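Local coordinates for protein bradavidin 2 (Bradyrhizobium japonicum, PDB 4GGT) that probably binds biotin with a barrel of antiparallel strands, as a secreted bacterial member of the avidin family, at residues L10-Y15 and L24-A29; K17-S22 and G108-R113; I50-A55 and F69-S74; G62-V67 and F75-G80. All coordinates share one frame; numbering follows the deposited sequence.

Contact 1. Residues L10-Y15 and L24-A29; sequences LPAPSY and LLIWSA
Leu10 and Ile26 meet tip to tip, CD2 of the leucine 3.8 Å from CG2 of the isoleucine, while the same methyl group also lies against CB of Ala29. Ile26 CG2 receives a second neighbour in CB of Ala12, which is 3.9 Å away and rests in addition over CA of Ser28. CG2 is thus flanked by two residues of the loop before the first strand. With CG2 anti to the backbone N and CG1 beside it (chi1 -54°), Ile26 divides its branches: CG2 to Leu10 and Ala12, CG1 to the hydroxyl oxygen of Ser14. Backbone bonds fix this register. Ile26 N reaches Ser14 O at 2.8 Å and nearly straight, and Ser14 N reaches Ile26 O at 3.1 Å; Tyr15 opposite Leu25 is the next, non-hydrogen-bonded pair. Ser14 OG turns back to donate to Pro11 O at 2.6 Å, from above the carbonyl plane, tying the incoming loop to the strand, and is also hydrogen-bonded to Trp16 NE1. An alanine in place of Ser14 would lose this tether and probably let the Pro11 carbonyl turn, besides leaving Trp16 NE1 without its hydroxyl partner. The contact forms the open end of the hairpin of strands 14-17 and 23-28, flanked by strand 33-39, whose Gln35 faces both Trp27 and Ser28 in a classic beta bulge, and by Arg113 of strand 103-113.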
loop_
_atom_site.group_PDB
_atom_site.type_symbol
_atom_site.label_atom_id
_atom_site.label_comp_id
_atom_site.label_asym_id
_atom_site.label_seq_id
_atom_site.Cartn_x
_atom_site.Cartn_y
_atom_site.Cartn_z
ATOM N N LEU A 10 -7.932 5.224 -11.372
ATOM C CA LEU A 10 -6.565 4.632 -11.211
ATOM C C LEU A 10 -5.988 4.095 -12.526
ATOM O O LEU A 10 -6.441 3.057 -13.015
ATOM C CB LEU A 10 -6.576 3.542 -10.118
ATOM C CG LEU A 10 -5.256 2.852 -9.751
ATOM C CD1 LEU A 10 -4.165 3.849 -9.331
ATOM C CD2 LEU A 10 -5.476 1.785 -8.660
ATOM N N PRO A 11 -4.970 4.783 -13.098
ATOM C CA PRO A 11 -4.366 4.247 -14.319
ATOM C C PRO A 11 -3.728 2.893 -14.047
ATOM O O PRO A 11 -3.193 2.654 -12.944
ATOM C CB PRO A 11 -3.278 5.264 -14.676
ATOM C CG PRO A 11 -3.597 6.481 -13.894
ATOM C CD PRO A 11 -4.299 6.019 -12.653
ATOM N N ALA A 12 -3.783 2.033 -15.055
ATOM C CA ALA A 12 -3.291 0.663 -14.949
ATOM C C ALA A 12 -2.912 0.149 -16.333
ATOM O O ALA A 12 -3.672 0.348 -17.282
ATOM C CB ALA A 12 -4.328 -0.230 -14.295
ATOM N N PRO A 13 -1.723 -0.480 -16.454
ATOM C CA PRO A 13 -0.781 -0.584 -15.340
ATOM C C PRO A 13 -0.136 0.736 -14.966
ATOM O O PRO A 13 -0.083 1.689 -15.763
ATOM C CB PRO A 13 0.272 -1.593 -15.842
ATOM C CG PRO A 13 -0.366 -2.231 -17.062
ATOM C CD PRO A 13 -1.225 -1.196 -17.647
ATOM N N SER A 14 0.361 0.813 -13.738
ATOM C CA SER A 14 1.070 2.000 -13.325
ATOM C C SER A 14 1.940 1.608 -12.169
ATOM O O SER A 14 1.787 0.514 -11.617
ATOM C CB SER A 14 0.098 3.121 -12.936
ATOM O OG SER A 14 -0.777 2.720 -11.904
ATOM N N TYR A 15 2.868 2.484 -11.829
ATOM C CA TYR A 15 3.858 2.175 -10.815
ATOM C C TYR A 15 4.100 3.431 -9.973
ATOM O O TYR A 15 4.335 4.515 -10.520
ATOM C CB TYR A 15 5.119 1.691 -11.510
ATOM C CG TYR A 15 6.299 1.434 -10.621
ATOM C CD1 TYR A 15 6.315 0.354 -9.752
ATOM C CD2 TYR A 15 7.409 2.250 -10.678
ATOM C CE1 TYR A 15 7.418 0.099 -8.941
ATOM C CE2 TYR A 15 8.512 2.009 -9.881
ATOM C CZ TYR A 15 8.506 0.928 -9.017
ATOM O OH TYR A 15 9.610 0.706 -8.231
ATOM N N LEU A 24 4.473 0.344 -5.307
ATOM C CA LEU A 24 3.122 -0.098 -5.566
ATOM C C LEU A 24 2.961 -0.257 -7.067
ATOM O O LEU A 24 2.973 0.728 -7.792
ATOM C CB LEU A 24 2.111 0.932 -5.039
ATOM C CG LEU A 24 0.621 0.659 -5.319
ATOM C CD1 LEU A 24 0.148 -0.699 -4.756
ATOM C CD2 LEU A 24 -0.256 1.809 -4.817
ATOM N N LEU A 25 2.845 -1.512 -7.515
ATOM C CA LEU A 25 2.627 -1.796 -8.944
ATOM C C LEU A 25 1.156 -2.132 -9.167
ATOM O O LEU A 25 0.608 -3.037 -8.531
ATOM C CB LEU A 25 3.504 -2.993 -9.363
ATOM C CG LEU A 25 4.093 -3.190 -10.749
ATOM C CD1 LEU A 25 4.201 -4.721 -10.995
ATOM C CD2 LEU A 25 3.413 -2.416 -11.894
ATOM N N ILE A 26 0.488 -1.381 -10.040
ATOM C CA ILE A 26 -0.919 -1.612 -10.293
ATOM C C ILE A 26 -1.048 -2.357 -11.594
ATOM O O ILE A 26 -0.604 -1.872 -12.647
ATOM C CB ILE A 26 -1.724 -0.275 -10.387
ATOM C CG1 ILE A 26 -1.498 0.610 -9.150
ATOM C CG2 ILE A 26 -3.195 -0.564 -10.593
ATOM C CD1 ILE A 26 -2.048 0.015 -7.829
ATOM N N TRP A 27 -1.595 -3.566 -11.523
ATOM C CA TRP A 27 -1.794 -4.394 -12.722
ATOM C C TRP A 27 -3.052 -3.988 -13.484
ATOM O O TRP A 27 -3.056 -3.872 -14.727
ATOM C CB TRP A 27 -1.895 -5.862 -12.314
ATOM C CG TRP A 27 -0.562 -6.402 -11.864
ATOM C CD1 TRP A 27 -0.054 -6.417 -10.585
ATOM C CD2 TRP A 27 0.446 -6.982 -12.701
ATOM N NE1 TRP A 27 1.202 -6.968 -10.587
ATOM C CE2 TRP A 27 1.536 -7.326 -11.869
ATOM C CE3 TRP A 27 0.534 -7.253 -14.083
ATOM C CZ2 TRP A 27 2.695 -7.940 -12.363
ATOM C CZ3 TRP A 27 1.692 -7.859 -14.574
ATOM C CH2 TRP A 27 2.757 -8.194 -13.710
ATOM N N SER A 28 -4.122 -3.798 -12.730
ATOM C CA SER A 28 -5.443 -3.516 -13.258
ATOM C C SER A 28 -6.304 -2.905 -12.168
ATOM O O SER A 28 -5.998 -3.022 -10.965
ATOM C CB SER A 28 -6.116 -4.772 -13.851
ATOM O OG SER A 28 -6.301 -5.784 -12.886
ATOM N N ALA A 29 -7.359 -2.214 -12.596
ATOM C CA ALA A 29 -8.313 -1.624 -11.669
ATOM C C ALA A 29 -9.696 -1.597 -12.298
ATOM O O ALA A 29 -10.456 -0.632 -12.120
ATOM C CB ALA A 29 -7.886 -0.239 -11.286
#

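Contact 2. Residues K17-S22 and G108-R113; sequences KNERGS and GDIFTR
Lys17 and Thr112 form an antiparallel hydrogen-bonded pair, Thr112 N to Lys17 O at 2.9 Å and Lys17 N to Thr112 O at 3.1 Å, at the point where the first and last strands of the chain lie together. Asn18 follows with its CB over one face of the Phe111 ring, 3.9 Å from the centroid, and its amide running alongside that ring, the planes 32° apart. Its ND2 gives a weak bond to Asp109 OD2 at 3.2 Å, while OD1 faces back into the turn and accepts from Ser22 N. Chi1 of Asn18 (66°), with CG between the backbone N and the carbonyl carbon, lets the one amide serve both sides. Glu19 bends at chi2, and its OE2 accepts the Ile110 N-H at 2.9 Å through the syn lone pair. That oxygen also lies near Asp109 OD1, a like-charged approach that Arg20 probably offsets: its NH2 forms a salt bridge to Asp109 OD1 at 2.8 Å, supplemented by a weak bond from NE. The guanidinium comes from above the carboxylate plane, and Asp109 OD2 has a further donor in Trp78 NE1. Gly21 closes the type I turn that starts at Asn18. Asn18 and Asp109 both contact biotin in a structure of this protein, consistent with the turn and the end of strand 103-113 lining part of the avidin-type biotin pocket, which holds no biotin in this model.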
loop_
_atom_site.group_PDB
_atom_site.type_symbol
_atom_site.label_atom_id
_atom_site.label_comp_id
_atom_site.label_asym_id
_atom_site.label_seq_id
_atom_site.Cartn_x
_atom_site.Cartn_y
_atom_site.Cartn_z
ATOM N N LYS A 17 5.621 5.114 -6.019
ATOM C CA LYS A 17 6.496 4.966 -4.850
ATOM C C LYS A 17 6.191 6.020 -3.815
ATOM O O LYS A 17 5.861 7.145 -4.172
ATOM C CB LYS A 17 7.974 5.064 -5.245
ATOM C CG LYS A 17 8.434 3.868 -6.092
ATOM C CD LYS A 17 9.868 4.002 -6.603
ATOM C CE LYS A 17 10.853 4.220 -5.491
ATOM N NZ LYS A 17 12.266 4.133 -6.006
ATOM N N ASN A 18 6.322 5.674 -2.528
ATOM C CA ASN A 18 6.097 6.667 -1.472
ATOM C C ASN A 18 7.449 7.220 -1.042
ATOM O O ASN A 18 8.465 6.798 -1.574
ATOM C CB ASN A 18 5.269 6.096 -0.298
ATOM C CG ASN A 18 5.987 4.993 0.470
ATOM O OD1 ASN A 18 7.166 4.768 0.266
ATOM N ND2 ASN A 18 5.250 4.276 1.348
ATOM N N GLU A 19 7.446 8.148 -0.094
ATOM C CA GLU A 19 8.668 8.853 0.266
ATOM C C GLU A 19 9.678 7.946 0.972
ATOM O O GLU A 19 10.875 8.248 0.962
ATOM C CB GLU A 19 8.361 10.160 1.055
ATOM C CG GLU A 19 7.319 10.020 2.188
ATOM C CD GLU A 19 5.851 10.187 1.729
ATOM O OE1 GLU A 19 5.355 11.351 1.591
ATOM O OE2 GLU A 19 5.184 9.142 1.569
ATOM N N ARG A 20 9.213 6.816 1.525
ATOM C CA ARG A 20 10.084 5.818 2.176
ATOM C C ARG A 20 10.672 4.800 1.170
ATOM O O ARG A 20 11.446 3.919 1.564
ATOM C CB ARG A 20 9.305 5.037 3.261
ATOM C CG ARG A 20 8.403 5.869 4.179
ATOM C CD ARG A 20 7.487 4.973 5.019
ATOM N NE ARG A 20 6.142 5.533 5.189
ATOM C CZ ARG A 20 5.716 6.232 6.246
ATOM N NH1 ARG A 20 6.519 6.489 7.283
ATOM N NH2 ARG A 20 4.470 6.682 6.265
ATOM N N GLY A 21 10.262 4.883 -0.102
ATOM C CA GLY A 21 10.744 3.982 -1.147
ATOM C C GLY A 21 9.995 2.670 -1.342
ATOM O O GLY A 21 10.471 1.768 -2.048
ATOM N N SER A 22 8.846 2.544 -0.695
ATOM C CA SER A 22 7.962 1.402 -0.931
ATOM C C SER A 22 7.361 1.517 -2.322
ATOM O O SER A 22 7.186 2.625 -2.817
ATOM C CB SER A 22 6.880 1.343 0.146
ATOM O OG SER A 22 7.485 0.946 1.379
ATOM N N GLY A 108 0.743 8.712 7.497
ATOM C CA GLY A 108 0.355 9.187 6.159
ATOM C C GLY A 108 1.436 8.868 5.140
ATOM O O GLY A 108 2.595 8.690 5.505
ATOM N N ASP A 109 1.057 8.763 3.869
ATOM C CA ASP A 109 2.023 8.532 2.785
ATOM C C ASP A 109 1.534 9.301 1.592
ATOM O O ASP A 109 0.327 9.400 1.366
ATOM C CB ASP A 109 2.038 7.064 2.354
ATOM C CG ASP A 109 3.023 6.205 3.122
ATOM O OD1 ASP A 109 4.087 6.721 3.539
ATOM O OD2 ASP A 109 2.763 4.973 3.219
ATOM N N ILE A 110 2.464 9.793 0.783
ATOM C CA ILE A 110 2.067 10.229 -0.576
ATOM C C ILE A 110 2.819 9.347 -1.569
ATOM O O ILE A 110 4.063 9.312 -1.573
ATOM C CB ILE A 110 2.360 11.743 -0.839
ATOM C CG1 ILE A 110 1.742 12.611 0.261
ATOM C CG2 ILE A 110 1.894 12.139 -2.257
ATOM C CD1 ILE A 110 2.086 14.135 0.137
ATOM N N PHE A 111 2.074 8.631 -2.397
ATOM C CA PHE A 111 2.666 7.857 -3.474
ATOM C C PHE A 111 2.690 8.769 -4.688
ATOM O O PHE A 111 1.725 9.473 -4.954
ATOM C CB PHE A 111 1.818 6.635 -3.775
ATOM C CG PHE A 111 1.864 5.611 -2.687
ATOM C CD1 PHE A 111 1.054 5.742 -1.560
ATOM C CD2 PHE A 111 2.756 4.538 -2.770
ATOM C CE1 PHE A 111 1.114 4.799 -0.505
ATOM C CE2 PHE A 111 2.834 3.564 -1.743
ATOM C CZ PHE A 111 1.991 3.690 -0.610
ATOM N N THR A 112 3.795 8.729 -5.408
ATOM C CA THR A 112 3.950 9.523 -6.619
ATOM C C THR A 112 4.107 8.565 -7.769
ATOM O O THR A 112 4.835 7.569 -7.654
ATOM C CB THR A 112 5.204 10.396 -6.489
ATOM O OG1 THR A 112 4.960 11.362 -5.463
ATOM C CG2 THR A 112 5.472 11.153 -7.786
ATOM N N ARG A 113 3.387 8.831 -8.863
ATOM C CA ARG A 113 3.491 7.977 -10.031
ATOM C C ARG A 113 4.866 8.090 -10.705
ATOM O O ARG A 113 5.385 9.192 -10.957
ATOM C CB ARG A 113 2.292 8.143 -10.996
ATOM C CG ARG A 113 2.580 7.568 -12.393
ATOM C CD ARG A 113 1.548 6.620 -12.956
ATOM N NE ARG A 113 0.557 7.291 -13.747
ATOM C CZ ARG A 113 0.062 6.887 -14.927
ATOM N NH1 ARG A 113 0.463 5.788 -15.574
ATOM N NH2 ARG A 113 -0.856 7.643 -15.483
#

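Contact 3. Residues I50-A55 and F69-S74; sequences IPYPAA and FAQCNS
Phe69 lies against Tyr52, its CA over one face of the tyrosine ring at 3.8 Å from the centroid, a CH-pi contact. Its own ring stands almost perpendicular to that of Tyr52, planes 86° apart, and CD2 comes to 3.4 Å from Tyr52 CD1. With CG beside the backbone N (chi1 -57°), the Phe69 ring passes beside Tyr52 CD1 and CE1 toward Phe38 and Phe45. Ala70, at the start of a short 3-10 turn, adds its N at 3.4 Å from Tyr52 CE2, with CB near the same carbon. This turn links strands 62-69 and 74-80 of the avidin barrel, and Tyr52 projects from the neighbouring strand 51-59, so its ring packs against the end of the hairpin. Gln71 folds back at chi2 (64°) and brings its amide nearly coplanar with the tyrosine ring; NE2 is modelled at the ring's edge, so near the hydroxyl that its exact placement is doubtful. An alanine here instead of Tyr52 would remove the ring and probably open a gap beside Phe69 and Ala70, the Phe69 CA losing the face it rests on. Cys72 carries the disulfide to Cys47, which pins the turn to a loop that Tyr52 and Gln71 also touch. Ser74, a biotin-contacting residue in a structure of this protein, begins the returning strand, and its O accepts Phe69 N at 2.8 Å.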
loop_
_atom_site.group_PDB
_atom_site.type_symbol
_atom_site.label_atom_id
_atom_site.label_comp_id
_atom_site.label_asym_id
_atom_site.label_seq_id
_atom_site.Cartn_x
_atom_site.Cartn_y
_atom_site.Cartn_z
ATOM N N ILE A 50 10.003 -8.299 -0.136
ATOM C CA ILE A 50 9.202 -9.351 -0.704
ATOM C C ILE A 50 7.889 -8.749 -1.215
ATOM O O ILE A 50 7.281 -7.908 -0.525
ATOM C CB ILE A 50 9.061 -10.633 0.190
ATOM C CG1 ILE A 50 7.749 -10.730 0.872
ATOM C CG2 ILE A 50 10.306 -10.971 1.030
ATOM C CD1 ILE A 50 6.940 -11.711 0.165
ATOM N N PRO A 51 7.513 -9.116 -2.447
ATOM C CA PRO A 51 6.277 -8.582 -3.045
ATOM C C PRO A 51 5.039 -9.267 -2.476
ATOM O O PRO A 51 5.014 -10.495 -2.346
ATOM C CB PRO A 51 6.461 -8.874 -4.534
ATOM C CG PRO A 51 7.227 -10.182 -4.552
ATOM C CD PRO A 51 8.224 -10.019 -3.380
ATOM N N TYR A 52 4.058 -8.459 -2.071
ATOM C CA TYR A 52 2.775 -8.963 -1.580
ATOM C C TYR A 52 1.638 -8.418 -2.399
ATOM O O TYR A 52 1.740 -7.311 -2.944
ATOM C CB TYR A 52 2.566 -8.566 -0.141
ATOM C CG TYR A 52 3.483 -9.277 0.819
ATOM C CD1 TYR A 52 4.555 -8.604 1.405
ATOM C CD2 TYR A 52 3.288 -10.629 1.122
ATOM C CE1 TYR A 52 5.380 -9.227 2.281
ATOM C CE2 TYR A 52 4.134 -11.288 2.001
ATOM C CZ TYR A 52 5.172 -10.573 2.579
ATOM O OH TYR A 52 6.026 -11.210 3.446
ATOM N N PRO A 53 0.529 -9.172 -2.481
ATOM C CA PRO A 53 -0.631 -8.626 -3.184
ATOM C C PRO A 53 -1.165 -7.363 -2.525
ATOM O O PRO A 53 -1.135 -7.234 -1.291
ATOM C CB PRO A 53 -1.688 -9.733 -3.034
ATOM C CG PRO A 53 -0.933 -10.951 -2.803
ATOM C CD PRO A 53 0.276 -10.540 -1.988
ATOM N N ALA A 54 -1.640 -6.433 -3.346
ATOM C CA ALA A 54 -2.389 -5.281 -2.861
ATOM C C ALA A 54 -3.810 -5.417 -3.429
ATOM O O ALA A 54 -3.988 -5.637 -4.637
ATOM C CB ALA A 54 -1.759 -3.968 -3.295
ATOM N N ALA A 55 -4.775 -5.370 -2.529
ATOM C CA ALA A 55 -6.196 -5.482 -2.883
ATOM C C ALA A 55 -6.970 -4.308 -2.319
ATOM O O ALA A 55 -6.738 -3.851 -1.188
ATOM C CB ALA A 55 -6.771 -6.755 -2.331
ATOM N N PHE A 69 1.522 -8.501 5.079
ATOM C CA PHE A 69 2.920 -8.934 5.040
ATOM C C PHE A 69 2.939 -10.257 5.808
ATOM O O PHE A 69 3.056 -10.280 7.044
ATOM C CB PHE A 69 3.852 -7.898 5.679
ATOM C CG PHE A 69 3.744 -6.529 5.045
ATOM C CD1 PHE A 69 2.875 -5.586 5.577
ATOM C CD2 PHE A 69 4.458 -6.240 3.887
ATOM C CE1 PHE A 69 2.751 -4.311 4.970
ATOM C CE2 PHE A 69 4.349 -4.986 3.256
ATOM C CZ PHE A 69 3.509 -4.033 3.798
ATOM N N ALA A 70 2.742 -11.340 5.072
ATOM C CA ALA A 70 2.270 -12.591 5.687
ATOM C C ALA A 70 3.244 -13.145 6.706
ATOM O O ALA A 70 2.816 -13.587 7.798
ATOM C CB ALA A 70 1.953 -13.621 4.623
ATOM N N GLN A 71 4.531 -13.097 6.381
ATOM C CA GLN A 71 5.545 -13.722 7.249
ATOM C C GLN A 71 5.797 -12.916 8.530
ATOM O O GLN A 71 6.418 -13.409 9.473
ATOM C CB GLN A 71 6.848 -13.972 6.463
ATOM C CG GLN A 71 6.756 -15.103 5.414
ATOM C CD GLN A 71 5.775 -14.822 4.281
ATOM O OE1 GLN A 71 4.917 -15.662 3.962
ATOM N NE2 GLN A 71 5.875 -13.638 3.683
ATOM N N CYS A 72 5.275 -11.689 8.568
ATOM C CA CYS A 72 5.451 -10.742 9.663
ATOM C C CYS A 72 4.192 -10.505 10.509
ATOM O O CYS A 72 4.196 -9.649 11.391
ATOM C CB CYS A 72 5.952 -9.405 9.089
ATOM S SG CYS A 72 7.582 -9.625 8.270
ATOM N N ASN A 73 3.106 -11.244 10.257
ATOM C CA ASN A 73 1.886 -11.047 11.055
ATOM C C ASN A 73 1.480 -9.580 11.148
ATOM O O ASN A 73 1.245 -9.003 12.224
ATOM C CB ASN A 73 1.988 -11.690 12.468
ATOM C CG ASN A 73 2.545 -13.113 12.436
ATOM O OD1 ASN A 73 3.568 -13.386 13.062
ATOM N ND2 ASN A 73 1.920 -13.990 11.692
ATOM N N SER A 74 1.391 -8.964 9.978
ATOM C CA SER A 74 0.981 -7.588 9.943
ATOM C C SER A 74 0.252 -7.311 8.653
ATOM O O SER A 74 0.459 -8.001 7.644
ATOM C CB SER A 74 2.168 -6.636 10.150
ATOM O OG SER A 74 3.215 -6.892 9.270
#

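Contact 4. Residues G62-V67 and F75-G80; sequences GLYFVV and FTRWVG
Phe65 CG sits between its backbone N and carbonyl carbon (chi1 57°), whereas Trp78 CG lies anti to the carbonyl carbon (chi1 -75°), and these two settings bring the rings together, near parallel, across the strand pair. The pair is an antiparallel beta hairpin of the avidin barrel, strands 62-69 and 74-80, held by six backbone bonds between Leu63 and Gly80, Phe65 and Trp78, and Val67 and Thr76. The shortest joins Trp78 N to Phe65 O at 2.7 Å. The planes of the Phe65 ring and the five-membered ring of Trp78 are 15° apart, but the rings are slid so far that they barely overlap. What fills the offset is Trp78 CB, above the face of the Phe65 ring at 3.9 Å from its centroid, with Phe65 CE2 in return against Trp78 CE3 at 3.3 Å. Thr76 CG2 covers the other face of the indole, and Val67 CG2 touches CZ3 at 3.8 Å, so the indole is wedged between residues of both strands. Its NE1 donates to Asp109 on strand 103-113, so Trp78 probably helps to position this binding-site carboxylate. Phe38, Trp91 and Phe111 also pack about the ring. The opposite sheet face bears Tyr64, Val66, Arg77 and Val79, where Tyr64 CB meets Val79 CB at 4.1 Å. At the hairpin's far end Gly80 O accepts Leu63 N at 2.9 Å from above its carbonyl plane, and Gly62 CA approaches the same oxygen at 3.4 Å.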
loop_
_atom_site.group_PDB
_atom_site.type_symbol
_atom_site.label_atom_id
_atom_site.label_comp_id
_atom_site.label_asym_id
_atom_site.label_seq_id
_atom_site.Cartn_x
_atom_site.Cartn_y
_atom_site.Cartn_z
ATOM N N GLY A 62 -12.470 8.140 -4.269
ATOM C CA GLY A 62 -11.095 7.834 -3.857
ATOM C C GLY A 62 -10.772 6.360 -3.942
ATOM O O GLY A 62 -11.336 5.642 -4.770
ATOM N N LEU A 63 -9.843 5.911 -3.103
ATOM C CA LEU A 63 -9.422 4.515 -3.142
ATOM C C LEU A 63 -8.946 4.027 -1.787
ATOM O O LEU A 63 -8.596 4.825 -0.917
ATOM C CB LEU A 63 -8.307 4.326 -4.193
ATOM C CG LEU A 63 -6.816 4.526 -3.835
ATOM C CD1 LEU A 63 -5.925 3.954 -4.971
ATOM C CD2 LEU A 63 -6.455 5.968 -3.567
ATOM N N TYR A 64 -8.944 2.706 -1.608
ATOM C CA TYR A 64 -8.245 2.126 -0.465
ATOM C C TYR A 64 -7.597 0.845 -0.928
ATOM O O TYR A 64 -8.076 0.214 -1.877
ATOM C CB TYR A 64 -9.160 1.859 0.736
ATOM C CG TYR A 64 -10.051 0.628 0.659
ATOM C CD1 TYR A 64 -11.366 0.711 0.188
ATOM C CD2 TYR A 64 -9.575 -0.630 1.082
ATOM C CE1 TYR A 64 -12.195 -0.459 0.150
ATOM C CE2 TYR A 64 -10.368 -1.773 1.045
ATOM C CZ TYR A 64 -11.672 -1.682 0.569
ATOM O OH TYR A 64 -12.446 -2.834 0.547
ATOM N N PHE A 65 -6.484 0.494 -0.293
ATOM C CA PHE A 65 -5.918 -0.848 -0.558
ATOM C C PHE A 65 -5.275 -1.395 0.697
ATOM O O PHE A 65 -4.941 -0.633 1.620
ATOM C CB PHE A 65 -4.982 -0.856 -1.756
ATOM C CG PHE A 65 -3.836 0.124 -1.636
ATOM C CD1 PHE A 65 -4.012 1.455 -2.025
ATOM C CD2 PHE A 65 -2.642 -0.253 -1.082
ATOM C CE1 PHE A 65 -2.998 2.350 -1.896
ATOM C CE2 PHE A 65 -1.605 0.664 -0.980
ATOM C CZ PHE A 65 -1.797 1.949 -1.351
ATOM N N VAL A 66 -5.185 -2.718 0.751
ATOM C CA VAL A 66 -4.687 -3.430 1.921
ATOM C C VAL A 66 -3.580 -4.382 1.466
ATOM O O VAL A 66 -3.685 -5.036 0.423
ATOM C CB VAL A 66 -5.828 -4.220 2.662
ATOM C CG1 VAL A 66 -6.546 -5.201 1.751
ATOM C CG2 VAL A 66 -5.270 -4.942 3.874
ATOM N N VAL A 67 -2.469 -4.394 2.220
ATOM C CA VAL A 67 -1.410 -5.334 1.964
ATOM C C VAL A 67 -1.149 -6.146 3.246
ATOM O O VAL A 67 -1.024 -5.574 4.319
ATOM C CB VAL A 67 -0.112 -4.621 1.560
ATOM C CG1 VAL A 67 1.033 -5.626 1.396
ATOM C CG2 VAL A 67 -0.352 -3.825 0.239
ATOM N N PHE A 75 -0.598 -6.308 8.718
ATOM C CA PHE A 75 -1.163 -5.746 7.501
ATOM C C PHE A 75 -1.352 -4.264 7.643
ATOM O O PHE A 75 -1.485 -3.725 8.753
ATOM C CB PHE A 75 -2.459 -6.464 7.086
ATOM C CG PHE A 75 -3.568 -6.320 8.070
ATOM C CD1 PHE A 75 -4.366 -5.180 8.053
ATOM C CD2 PHE A 75 -3.826 -7.328 9.013
ATOM C CE1 PHE A 75 -5.399 -5.015 8.978
ATOM C CE2 PHE A 75 -4.892 -7.189 9.925
ATOM C CZ PHE A 75 -5.675 -6.039 9.899
ATOM N N THR A 76 -1.348 -3.589 6.504
ATOM C CA THR A 76 -1.598 -2.141 6.462
ATOM C C THR A 76 -2.735 -1.848 5.496
ATOM O O THR A 76 -2.808 -2.471 4.448
ATOM C CB THR A 76 -0.336 -1.444 6.024
ATOM O OG1 THR A 76 0.691 -1.818 6.942
ATOM C CG2 THR A 76 -0.489 0.100 6.007
ATOM N N ARG A 77 -3.584 -0.891 5.860
ATOM C CA ARG A 77 -4.633 -0.438 4.966
ATOM C C ARG A 77 -4.354 1.017 4.692
ATOM O O ARG A 77 -4.245 1.812 5.659
ATOM C CB ARG A 77 -5.996 -0.572 5.625
ATOM C CG ARG A 77 -7.157 -0.208 4.661
ATOM C CD ARG A 77 -7.490 1.300 4.687
ATOM N NE ARG A 77 -8.310 1.749 5.824
ATOM C CZ ARG A 77 -7.910 2.543 6.814
ATOM N NH1 ARG A 77 -6.639 2.969 6.954
ATOM N NH2 ARG A 77 -8.794 2.876 7.728
ATOM N N TRP A 78 -4.344 1.365 3.401
ATOM C CA TRP A 78 -4.201 2.776 2.993
ATOM C C TRP A 78 -5.553 3.234 2.441
ATOM O O TRP A 78 -6.237 2.479 1.739
ATOM C CB TRP A 78 -3.183 2.890 1.866
ATOM C CG TRP A 78 -1.734 2.756 2.233
ATOM C CD1 TRP A 78 -0.838 3.768 2.402
ATOM C CD2 TRP A 78 -1.003 1.531 2.375
ATOM N NE1 TRP A 78 0.419 3.266 2.690
ATOM C CE2 TRP A 78 0.349 1.886 2.681
ATOM C CE3 TRP A 78 -1.351 0.173 2.292
ATOM C CZ2 TRP A 78 1.346 0.920 2.897
ATOM C CZ3 TRP A 78 -0.377 -0.797 2.510
ATOM C CH2 TRP A 78 0.980 -0.409 2.816
ATOM N N VAL A 79 -5.936 4.475 2.755
ATOM C CA VAL A 79 -7.119 5.061 2.188
ATOM C C VAL A 79 -6.707 6.477 1.716
ATOM O O VAL A 79 -5.916 7.148 2.384
ATOM C CB VAL A 79 -8.327 5.051 3.175
ATOM C CG1 VAL A 79 -7.919 5.571 4.575
ATOM C CG2 VAL A 79 -9.512 5.795 2.573
ATOM N N GLY A 80 -7.169 6.869 0.544
ATOM C CA GLY A 80 -6.766 8.160 -0.014
ATOM C C GLY A 80 -7.479 8.501 -1.298
ATOM O O GLY A 80 -8.630 8.091 -1.535
#

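How the contacts relate
From the N terminus, contact 1 closes the first hairpin, strands 14-17 and 23-28. Contact 2 starts inside that hairpin's loop and joins it to the last strand, 103-113, so it crosses contact 1 and helps close the barrel. Contacts 3 and 4 are nested within the loop it spans; they cross each other, since 62-67 lies between 50-55 and 69-74 and its partner 75-80 comes after 69-74. Contact 4 zips the hairpin of strands 62-69 and 74-80, and contact 3 packs its turn against strand 51-59. Arg113 packs on Pro11 and Ser14, joining contacts 1 and 2, while the Trp78-Asp109 bond joins contacts 2 and 4. Leu24 touches both Ala54 and Phe65.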